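Local coordinates for protein ricin B lectin (Clostridium thermocellum, PDB 3VSF) that probably hydrolyses beta-1,3-galactan as an exo-acting enzyme, pairing a family 43 catalytic propeller with a galactose-binding ricin-type beta-trefoil module, at residues L64-Y69 with V122-S127; K92-W97 with V344-S349; S302-G307 with G351-Y356. One frame throughout, in Å; residues are numbered along the deposited sequence.

Overall arrangement
Interaction 1 joins the first strands of two adjacent propeller blades, while interactions 2 and 3 dock one small antiparallel sheet onto the propeller. The latter two share that sheet's hairpin: 344-349 meets the loop 92-97 of one blade, 351-356 meets strand 301-309 of another, and their centres lie about 9 Å apart. K92 packs on D68 and Y69, so interaction 2 also touches interaction 1. Interaction 3 is buried and mixes aliphatic packing with a serine-to-carbonyl hydrogen bond. The other two are partly buried: interaction 1 adds an aromatic pair to leucine packing, whereas interaction 2 relies on aliphatic side chains, and on carbonyl oxygens set against an alanine methyl.

Interaction 1 (L64-Y69 with V122-S127); sequences LKHGDY and VMYNAS
H66 and Y124 bring their rings together, and beside them L64 packs on V122, where two blades of the five-bladed beta-propeller of family 43 glycosidases meet. Strands 61-66 and 116-124 are the first strands of successive blades; their short segments 64-66 and 122-124 run the same way at 31°, with axes 7.7 Å apart, which leaves the joining to side chains. The imidazole comes over one face of the Y124 ring. It leans in with its CD2-NE2 side: CD2 lies 3.9 Å from Y124 CG, and NE2 reaches further out, 3.5 Å from Y124 CE2, above the ring but toward its rim. The planes are inclined at 48°, an oblique meeting, with centroids 4.4 Å apart. In both residues CG stands opposite the backbone N (chi1 171° for Y124), and each ring thereby reaches out from its strand toward the other blade. Two residues earlier on the strand, L64 uses the CD2 branch, which sits 3.8 Å from V122 CG1 and 4.0 Å from Y124 CB; the L64 and V122 side chains cross at about a right angle. F131, on the strand next to 116-124, touches L64, H66 and Y124, its ring edge-to-face with that of H66. M123, between V122 and Y124, turns the other way, to V189 and V191 of the following blade. Beyond H66 the chain reverses in a type II' turn from H66 to Y69, with G67 at the position whose positive phi suits glycine. K65 folds back over this turn, and its NZ gives a 2.9 Å hydrogen bond to G67 O, approaching from above the carbonyl plane.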
loop_
_atom_site.group_PDB
_atom_site.type_symbol
_atom_site.label_atom_id
_atom_site.label_comp_id
_atom_site.label_asym_id
_atom_site.label_seq_id
_atom_site.Cartn_x
_atom_site.Cartn_y
_atom_site.Cartn_z
ATOM N N LEU A 64 4.461 -14.734 -2.901
ATOM C CA LEU A 64 4.902 -15.746 -1.951
ATOM C C LEU A 64 6.424 -15.827 -1.921
ATOM O O LEU A 64 7.076 -15.804 -2.965
ATOM C CB LEU A 64 4.316 -17.111 -2.318
ATOM C CG LEU A 64 4.647 -18.270 -1.375
ATOM C CD1 LEU A 64 4.049 -18.029 0.002
ATOM C CD2 LEU A 64 4.150 -19.583 -1.953
ATOM N N LYS A 65 6.984 -15.916 -0.721
ATOM C CA LYS A 65 8.426 -16.042 -0.556
ATOM C C LYS A 65 8.801 -17.475 -0.204
ATOM O O LYS A 65 8.551 -17.938 0.909
ATOM C CB LYS A 65 8.927 -15.085 0.527
ATOM C CG LYS A 65 10.389 -15.273 0.911
ATOM C CD LYS A 65 11.311 -15.128 -0.291
ATOM C CE LYS A 65 12.768 -15.026 0.142
ATOM N NZ LYS A 65 13.184 -16.175 0.992
ATOM N N HIS A 66 9.395 -18.180 -1.161
ATOM C CA HIS A 66 9.818 -19.555 -0.937
ATOM C C HIS A 66 11.235 -19.779 -1.452
ATOM O O HIS A 66 11.539 -19.490 -2.610
ATOM C CB HIS A 66 8.848 -20.533 -1.605
ATOM C CG HIS A 66 9.056 -21.959 -1.201
ATOM N ND1 HIS A 66 9.767 -22.855 -1.970
ATOM C CD2 HIS A 66 8.648 -22.643 -0.106
ATOM C CE1 HIS A 66 9.786 -24.031 -1.366
ATOM N NE2 HIS A 66 9.115 -23.929 -0.233
ATOM N N GLY A 67 12.098 -20.293 -0.584
ATOM C CA GLY A 67 13.480 -20.543 -0.944
ATOM C C GLY A 67 14.265 -19.261 -1.132
ATOM O O GLY A 67 14.448 -18.490 -0.190
ATOM N N ASP A 68 14.727 -19.029 -2.356
ATOM C CA ASP A 68 15.545 -17.860 -2.654
ATOM C C ASP A 68 14.817 -16.880 -3.567
ATOM O O ASP A 68 15.397 -15.887 -4.007
ATOM C CB ASP A 68 16.864 -18.285 -3.304
ATOM C CG ASP A 68 17.613 -19.319 -2.485
ATOM O OD1 ASP A 68 17.452 -19.330 -1.246
ATOM O OD2 ASP A 68 18.363 -20.121 -3.081
ATOM N N TYR A 69 13.548 -17.155 -3.849
ATOM C CA TYR A 69 12.796 -16.346 -4.802
ATOM C C TYR A 69 11.474 -15.815 -4.254
ATOM O O TYR A 69 10.823 -16.454 -3.428
ATOM C CB TYR A 69 12.531 -17.143 -6.082
ATOM C CG TYR A 69 13.778 -17.532 -6.840
ATOM C CD1 TYR A 69 14.326 -16.684 -7.793
ATOM C CD2 TYR A 69 14.405 -18.749 -6.607
ATOM C CE1 TYR A 69 15.464 -17.036 -8.493
ATOM C CE2 TYR A 69 15.545 -19.110 -7.302
ATOM C CZ TYR A 69 16.070 -18.249 -8.244
ATOM O OH TYR A 69 17.205 -18.603 -8.937
ATOM N N VAL A 122 -1.587 -17.422 -3.662
ATOM C CA VAL A 122 -0.883 -18.687 -3.475
ATOM C C VAL A 122 -0.252 -18.784 -2.090
ATOM O O VAL A 122 0.404 -17.851 -1.625
ATOM C CB VAL A 122 0.206 -18.892 -4.546
ATOM C CG1 VAL A 122 1.119 -20.046 -4.165
ATOM C CG2 VAL A 122 -0.428 -19.131 -5.908
ATOM N N MET A 123 -0.459 -19.923 -1.436
ATOM C CA MET A 123 0.108 -20.172 -0.117
ATOM C C MET A 123 0.873 -21.491 -0.121
ATOM O O MET A 123 0.567 -22.387 -0.907
ATOM C CB MET A 123 -0.999 -20.205 0.939
ATOM C CG MET A 123 -2.077 -21.245 0.675
ATOM S SD MET A 123 -3.540 -21.026 1.707
ATOM C CE MET A 123 -2.822 -21.120 3.346
ATOM N N TYR A 124 1.869 -21.607 0.751
ATOM C CA TYR A 124 2.674 -22.822 0.822
ATOM C C TYR A 124 2.361 -23.664 2.057
ATOM O O TYR A 124 2.111 -23.133 3.139
ATOM C CB TYR A 124 4.167 -22.492 0.780
ATOM C CG TYR A 124 5.056 -23.684 1.056
ATOM C CD1 TYR A 124 5.634 -23.868 2.306
ATOM C CD2 TYR A 124 5.308 -24.631 0.071
ATOM C CE1 TYR A 124 6.444 -24.958 2.565
ATOM C CE2 TYR A 124 6.117 -25.724 0.321
ATOM C CZ TYR A 124 6.681 -25.883 1.569
ATOM O OH TYR A 124 7.487 -26.968 1.825
ATOM N N ASN A 125 2.382 -24.981 1.881
ATOM C CA ASN A 125 2.134 -25.912 2.974
ATOM C C ASN A 125 3.408 -26.654 3.363
ATOM O O ASN A 125 3.993 -27.367 2.549
ATOM C CB ASN A 125 1.041 -26.908 2.581
ATOM C CG ASN A 125 0.588 -27.773 3.742
ATOM O OD1 ASN A 125 1.349 -28.035 4.674
ATOM N ND2 ASN A 125 -0.660 -28.223 3.690
ATOM N N ALA A 126 3.836 -26.481 4.610
ATOM C CA ALA A 126 5.046 -27.132 5.102
ATOM C C ALA A 126 4.861 -28.642 5.201
ATOM O O ALA A 126 5.739 -29.412 4.811
ATOM C CB ALA A 126 5.448 -26.555 6.450
ATOM N N SER A 127 3.713 -29.057 5.726
ATOM C CA SER A 127 3.402 -30.472 5.891
ATOM C C SER A 127 3.485 -31.223 4.566
ATOM O O SER A 127 4.338 -32.092 4.383
ATOM C CB SER A 127 2.006 -30.643 6.493
ATOM O OG SER A 127 1.877 -29.911 7.700
#

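Interaction 2 (K92-W97 with V344-S349); sequences KDLVNW and VKIDAS
L94 leans from its loop against I346 and A348 and meets them with successive atoms of its side chain. CB lies 4.3 Å from I346 CG2. CG, placed opposite the carbonyl carbon (chi1 -80°), comes within 4.2 Å of A348 CB. There the chain forks: CD1 closes on the same A348 CB at 3.8 Å, while CD2 heads away from the strand and rests 3.8 Å from CZ2 of W97, three residues on in the same segment. One leucine thus bridges the alanine methyl and the buried indole. A348 CB is met by backbone too, with K92 O 3.5 Å away. V95 CG2 also approaches I346 CB loosely, at 4.4 Å. Within the loop D93 bonds back to the backbone: OD1 accepts the backbone N of N96 at 2.9 Å, an Asx motif, with the N-H on the syn side of the carboxylate and near its plane. Weaker bonds from V95 N and N96 ND2 reach the same oxygen. S91 OG bonds L94 N and N96 O, tying the loop to the strand before it. The loop connects strands 83-91 and 98-105 of a propeller blade, and L94 also packs on M63 and Y70 of that blade's other strands. Strand 343-347 is the middle one of a three-stranded antiparallel sheet, between 41-43 and 352-355, so the contact fastens this sheet to the blade's edge loop.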
loop_
_atom_site.group_PDB
_atom_site.type_symbol
_atom_site.label_atom_id
_atom_site.label_comp_id
_atom_site.label_asym_id
_atom_site.label_seq_id
_atom_site.Cartn_x
_atom_site.Cartn_y
_atom_site.Cartn_z
ATOM N N LYS A 92 14.442 -12.160 -7.245
ATOM C CA LYS A 92 15.158 -12.151 -5.975
ATOM C C LYS A 92 15.282 -10.732 -5.430
ATOM O O LYS A 92 15.324 -10.521 -4.218
ATOM C CB LYS A 92 16.554 -12.757 -6.137
ATOM C CG LYS A 92 16.574 -14.258 -6.364
ATOM C CD LYS A 92 18.004 -14.770 -6.455
ATOM C CE LYS A 92 18.050 -16.287 -6.508
ATOM N NZ LYS A 92 19.442 -16.799 -6.644
ATOM N N ASP A 93 15.342 -9.761 -6.337
ATOM C CA ASP A 93 15.549 -8.367 -5.962
ATOM C C ASP A 93 14.229 -7.619 -5.795
ATOM O O ASP A 93 14.202 -6.504 -5.273
ATOM C CB ASP A 93 16.422 -7.662 -7.002
ATOM C CG ASP A 93 15.682 -7.394 -8.297
ATOM O OD1 ASP A 93 15.337 -6.222 -8.551
ATOM O OD2 ASP A 93 15.440 -8.354 -9.058
ATOM N N LEU A 94 13.141 -8.236 -6.249
ATOM C CA LEU A 94 11.800 -7.666 -6.118
ATOM C C LEU A 94 11.530 -6.497 -7.065
ATOM O O LEU A 94 10.491 -5.844 -6.969
ATOM C CB LEU A 94 11.517 -7.253 -4.670
ATOM C CG LEU A 94 11.104 -8.368 -3.709
ATOM C CD1 LEU A 94 11.044 -7.857 -2.277
ATOM C CD2 LEU A 94 9.764 -8.957 -4.127
ATOM N N VAL A 95 12.460 -6.235 -7.978
ATOM C CA VAL A 95 12.285 -5.164 -8.955
ATOM C C VAL A 95 12.368 -5.697 -10.383
ATOM O O VAL A 95 11.585 -5.301 -11.248
ATOM C CB VAL A 95 13.314 -4.033 -8.757
ATOM C CG1 VAL A 95 13.165 -2.977 -9.844
ATOM C CG2 VAL A 95 13.161 -3.411 -7.377
ATOM N N ASN A 96 13.318 -6.595 -10.625
ATOM C CA ASN A 96 13.457 -7.235 -11.930
ATOM C C ASN A 96 12.750 -8.584 -11.964
ATOM O O ASN A 96 13.183 -9.540 -11.319
ATOM C CB ASN A 96 14.931 -7.405 -12.298
ATOM C CG ASN A 96 15.658 -6.081 -12.416
ATOM O OD1 ASN A 96 15.586 -5.408 -13.445
ATOM N ND2 ASN A 96 16.368 -5.700 -11.361
ATOM N N TRP A 97 11.664 -8.661 -12.727
ATOM C CA TRP A 97 10.823 -9.852 -12.737
ATOM C C TRP A 97 10.994 -10.699 -13.993
ATOM O O TRP A 97 11.106 -10.177 -15.101
ATOM C CB TRP A 97 9.356 -9.464 -12.550
ATOM C CG TRP A 97 9.089 -8.879 -11.204
ATOM C CD1 TRP A 97 9.035 -7.555 -10.879
ATOM C CD2 TRP A 97 8.862 -9.601 -9.990
ATOM N NE1 TRP A 97 8.779 -7.409 -9.537
ATOM C CE2 TRP A 97 8.668 -8.651 -8.969
ATOM C CE3 TRP A 97 8.798 -10.960 -9.669
ATOM C CZ2 TRP A 97 8.415 -9.016 -7.650
ATOM C CZ3 TRP A 97 8.547 -11.320 -8.359
ATOM C CH2 TRP A 97 8.361 -10.352 -7.365
ATOM N N VAL A 344 9.853 4.323 -5.419
ATOM C CA VAL A 344 10.225 3.553 -4.238
ATOM C C VAL A 344 11.505 2.754 -4.462
ATOM O O VAL A 344 11.668 2.108 -5.494
ATOM C CB VAL A 344 9.097 2.586 -3.824
ATOM C CG1 VAL A 344 9.543 1.711 -2.661
ATOM C CG2 VAL A 344 7.840 3.360 -3.466
ATOM N N LYS A 345 12.410 2.803 -3.490
ATOM C CA LYS A 345 13.639 2.022 -3.557
ATOM C C LYS A 345 13.522 0.775 -2.687
ATOM O O LYS A 345 13.079 0.848 -1.541
ATOM C CB LYS A 345 14.842 2.856 -3.116
ATOM C CG LYS A 345 16.180 2.180 -3.368
ATOM C CD LYS A 345 17.035 2.138 -2.111
ATOM C CE LYS A 345 18.353 1.427 -2.369
ATOM N NZ LYS A 345 19.187 1.332 -1.138
ATOM N N ILE A 346 13.918 -0.367 -3.238
ATOM C CA ILE A 346 13.818 -1.633 -2.522
ATOM C C ILE A 346 15.133 -2.407 -2.537
ATOM O O ILE A 346 15.754 -2.576 -3.586
ATOM C CB ILE A 346 12.711 -2.528 -3.113
ATOM C CG1 ILE A 346 11.359 -1.816 -3.057
ATOM C CG2 ILE A 346 12.645 -3.855 -2.374
ATOM C CD1 ILE A 346 10.203 -2.662 -3.547
ATOM N N ASP A 347 15.551 -2.869 -1.363
ATOM C CA ASP A 347 16.722 -3.730 -1.249
ATOM C C ASP A 347 16.333 -5.002 -0.504
ATOM O O ASP A 347 16.498 -5.096 0.712
ATOM C CB ASP A 347 17.858 -3.010 -0.519
ATOM C CG ASP A 347 19.194 -3.714 -0.678
ATOM O OD1 ASP A 347 19.487 -4.195 -1.794
ATOM O OD2 ASP A 347 19.952 -3.791 0.313
ATOM N N ALA A 348 15.809 -5.975 -1.245
ATOM C CA ALA A 348 15.292 -7.208 -0.660
ATOM C C ALA A 348 16.318 -7.914 0.223
ATOM O O ALA A 348 15.961 -8.551 1.215
ATOM C CB ALA A 348 14.795 -8.144 -1.754
ATOM N N SER A 349 17.589 -7.799 -0.144
ATOM C CA SER A 349 18.665 -8.433 0.609
ATOM C C SER A 349 18.723 -7.928 2.049
ATOM O O SER A 349 18.789 -8.717 2.990
ATOM C CB SER A 349 20.008 -8.203 -0.086
ATOM O OG SER A 349 20.271 -6.820 -0.246
#

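Interaction 3 (S302-G307 with G351-Y356); sequences SYLYMG and GIISEY
S302 and I353 carry most of this contact, between a propeller strand and the second strand of a beta hairpin. Its polar part is a single hydrogen bond: S302 OG donates to G351 O at 2.8 Å. The donor comes from above the carbonyl plane, 39° out of it. With chi1 at -61° the hydroxyl lies opposite the serine's own carbonyl carbon, and this directs OG toward the start of strand 352-355. The carbonyl it grips belongs to a G1 beta bulge, in which G351 and I352 both face D347 of the preceding strand; G351 has the positive phi that favours glycine.

The apolar part is carried by I353. Its CB is 4.1 Å from S302 CB, and CG1 comes closer to the same atom, at 3.7 Å. From there the side chain extends along strand 302-307, and CD1 reaches both S302 O and L304 CB, each at 3.7 Å. The isoleucine therefore lies over the backbone of the propeller strand, touching S302 along its length and L304 with its tip, while I352 and S354 on either side of it in sequence turn away.

The strands belong to different sheets and cross at 60°, with axes 6.7 Å apart at closest. Strand 301-309 runs between 288-296 and 322-330 in a propeller blade, where L304 also packs on I293 and W325. Strand 352-355 pairs with 343-347 at the edge of the small three-stranded sheet, and I353 touches V344 and I346 there as well as P327 of the blade. Further along, E355 makes a salt bridge to K411 on strand 409-414 of the ricin-type beta-trefoil, so this edge strand contacts both modules.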
loop_
_atom_site.group_PDB
_atom_site.type_symbol
_atom_site.label_atom_id
_atom_site.label_comp_id
_atom_site.label_asym_id
_atom_site.label_seq_id
_atom_site.Cartn_x
_atom_site.Cartn_y
_atom_site.Cartn_z
ATOM N N SER A 302 10.610 -5.445 6.377
ATOM C CA SER A 302 9.784 -4.365 5.847
ATOM C C SER A 302 8.590 -4.937 5.088
ATOM O O SER A 302 8.755 -5.732 4.166
ATOM C CB SER A 302 10.603 -3.456 4.930
ATOM O OG SER A 302 11.676 -2.855 5.630
ATOM N N TYR A 303 7.391 -4.526 5.481
ATOM C CA TYR A 303 6.172 -5.026 4.857
ATOM C C TYR A 303 5.830 -4.267 3.578
ATOM O O TYR A 303 5.700 -3.045 3.586
ATOM C CB TYR A 303 5.007 -4.972 5.847
ATOM C CG TYR A 303 5.142 -5.954 6.990
ATOM C CD1 TYR A 303 4.357 -7.098 7.044
ATOM C CD2 TYR A 303 6.067 -5.746 8.006
ATOM C CE1 TYR A 303 4.482 -8.001 8.084
ATOM C CE2 TYR A 303 6.198 -6.643 9.048
ATOM C CZ TYR A 303 5.403 -7.769 9.082
ATOM O OH TYR A 303 5.531 -8.665 10.118
ATOM N N LEU A 304 5.689 -5.004 2.479
ATOM C CA LEU A 304 5.392 -4.404 1.183
ATOM C C LEU A 304 3.898 -4.411 0.878
ATOM O O LEU A 304 3.221 -5.422 1.051
ATOM C CB LEU A 304 6.150 -5.131 0.071
ATOM C CG LEU A 304 5.782 -4.738 -1.362
ATOM C CD1 LEU A 304 6.026 -3.255 -1.599
ATOM C CD2 LEU A 304 6.556 -5.577 -2.367
ATOM N N TYR A 305 3.394 -3.271 0.420
ATOM C CA TYR A 305 1.998 -3.144 0.029
ATOM C C TYR A 305 1.853 -3.208 -1.487
ATOM O O TYR A 305 2.580 -2.533 -2.218
ATOM C CB TYR A 305 1.412 -1.829 0.551
ATOM C CG TYR A 305 0.162 -1.383 -0.175
ATOM C CD1 TYR A 305 -1.098 -1.732 0.292
ATOM C CD2 TYR A 305 0.242 -0.614 -1.328
ATOM C CE1 TYR A 305 -2.243 -1.325 -0.369
ATOM C CE2 TYR A 305 -0.895 -0.204 -1.996
ATOM C CZ TYR A 305 -2.135 -0.563 -1.513
ATOM O OH TYR A 305 -3.269 -0.156 -2.175
ATOM N N MET A 306 0.911 -4.021 -1.953
ATOM C CA MET A 306 0.627 -4.122 -3.378
ATOM C C MET A 306 -0.782 -3.641 -3.671
ATOM O O MET A 306 -1.719 -3.949 -2.936
ATOM C CB MET A 306 0.784 -5.561 -3.858
ATOM C CG MET A 306 2.143 -6.154 -3.583
ATOM S SD MET A 306 2.257 -7.860 -4.138
ATOM C CE MET A 306 3.850 -8.292 -3.460
ATOM N N GLY A 307 -0.930 -2.888 -4.754
ATOM C CA GLY A 307 -2.227 -2.376 -5.143
ATOM C C GLY A 307 -2.429 -2.411 -6.643
ATOM O O GLY A 307 -1.503 -2.702 -7.400
ATOM N N GLY A 351 16.347 -6.092 3.448
ATOM C CA GLY A 351 15.000 -6.030 3.982
ATOM C C GLY A 351 14.585 -4.602 4.270
ATOM O O GLY A 351 14.043 -4.305 5.335
ATOM N N ILE A 352 14.845 -3.714 3.317
ATOM C CA ILE A 352 14.542 -2.297 3.483
ATOM C C ILE A 352 13.709 -1.752 2.329
ATOM O O ILE A 352 14.071 -1.906 1.163
ATOM C CB ILE A 352 15.828 -1.456 3.606
ATOM C CG1 ILE A 352 16.613 -1.857 4.856
ATOM C CG2 ILE A 352 15.494 0.027 3.639
ATOM C CD1 ILE A 352 17.900 -1.083 5.043
ATOM N N ILE A 353 12.591 -1.114 2.663
ATOM C CA ILE A 353 11.744 -0.475 1.665
ATOM C C ILE A 353 11.510 0.986 2.035
ATOM O O ILE A 353 10.820 1.285 3.011
ATOM C CB ILE A 353 10.386 -1.189 1.528
ATOM C CG1 ILE A 353 10.586 -2.697 1.357
ATOM C CG2 ILE A 353 9.596 -0.614 0.362
ATOM C CD1 ILE A 353 9.294 -3.481 1.275
ATOM N N SER A 354 12.087 1.894 1.256
ATOM C CA SER A 354 11.980 3.318 1.550
ATOM C C SER A 354 11.739 4.152 0.296
ATOM O O SER A 354 11.562 3.615 -0.799
ATOM C CB SER A 354 13.239 3.813 2.267
ATOM O OG SER A 354 14.381 3.687 1.438
ATOM N N GLU A 355 11.736 5.469 0.470
ATOM C CA GLU A 355 11.508 6.394 -0.632
ATOM C C GLU A 355 12.776 6.585 -1.456
ATOM O O GLU A 355 13.884 6.546 -0.923
ATOM C CB GLU A 355 11.029 7.745 -0.097
ATOM C CG GLU A 355 10.738 8.778 -1.175
ATOM C CD GLU A 355 10.342 10.124 -0.601
ATOM O OE1 GLU A 355 9.810 10.962 -1.359
ATOM O OE2 GLU A 355 10.566 10.348 0.608
ATOM N N TYR A 356 12.606 6.787 -2.759
ATOM C CA TYR A 356 13.733 7.089 -3.630
ATOM C C TYR A 356 13.811 8.584 -3.907
ATOM O O TYR A 356 12.922 9.155 -4.538
ATOM C CB TYR A 356 13.632 6.318 -4.947
ATOM C CG TYR A 356 14.622 6.783 -5.992
ATOM C CD1 TYR A 356 15.977 6.494 -5.871
ATOM C CD2 TYR A 356 14.205 7.512 -7.098
ATOM C CE1 TYR A 356 16.886 6.919 -6.823
ATOM C CE2 TYR A 356 15.108 7.941 -8.055
ATOM C CZ TYR A 356 16.447 7.641 -7.912
ATOM O OH TYR A 356 17.349 8.066 -8.861
#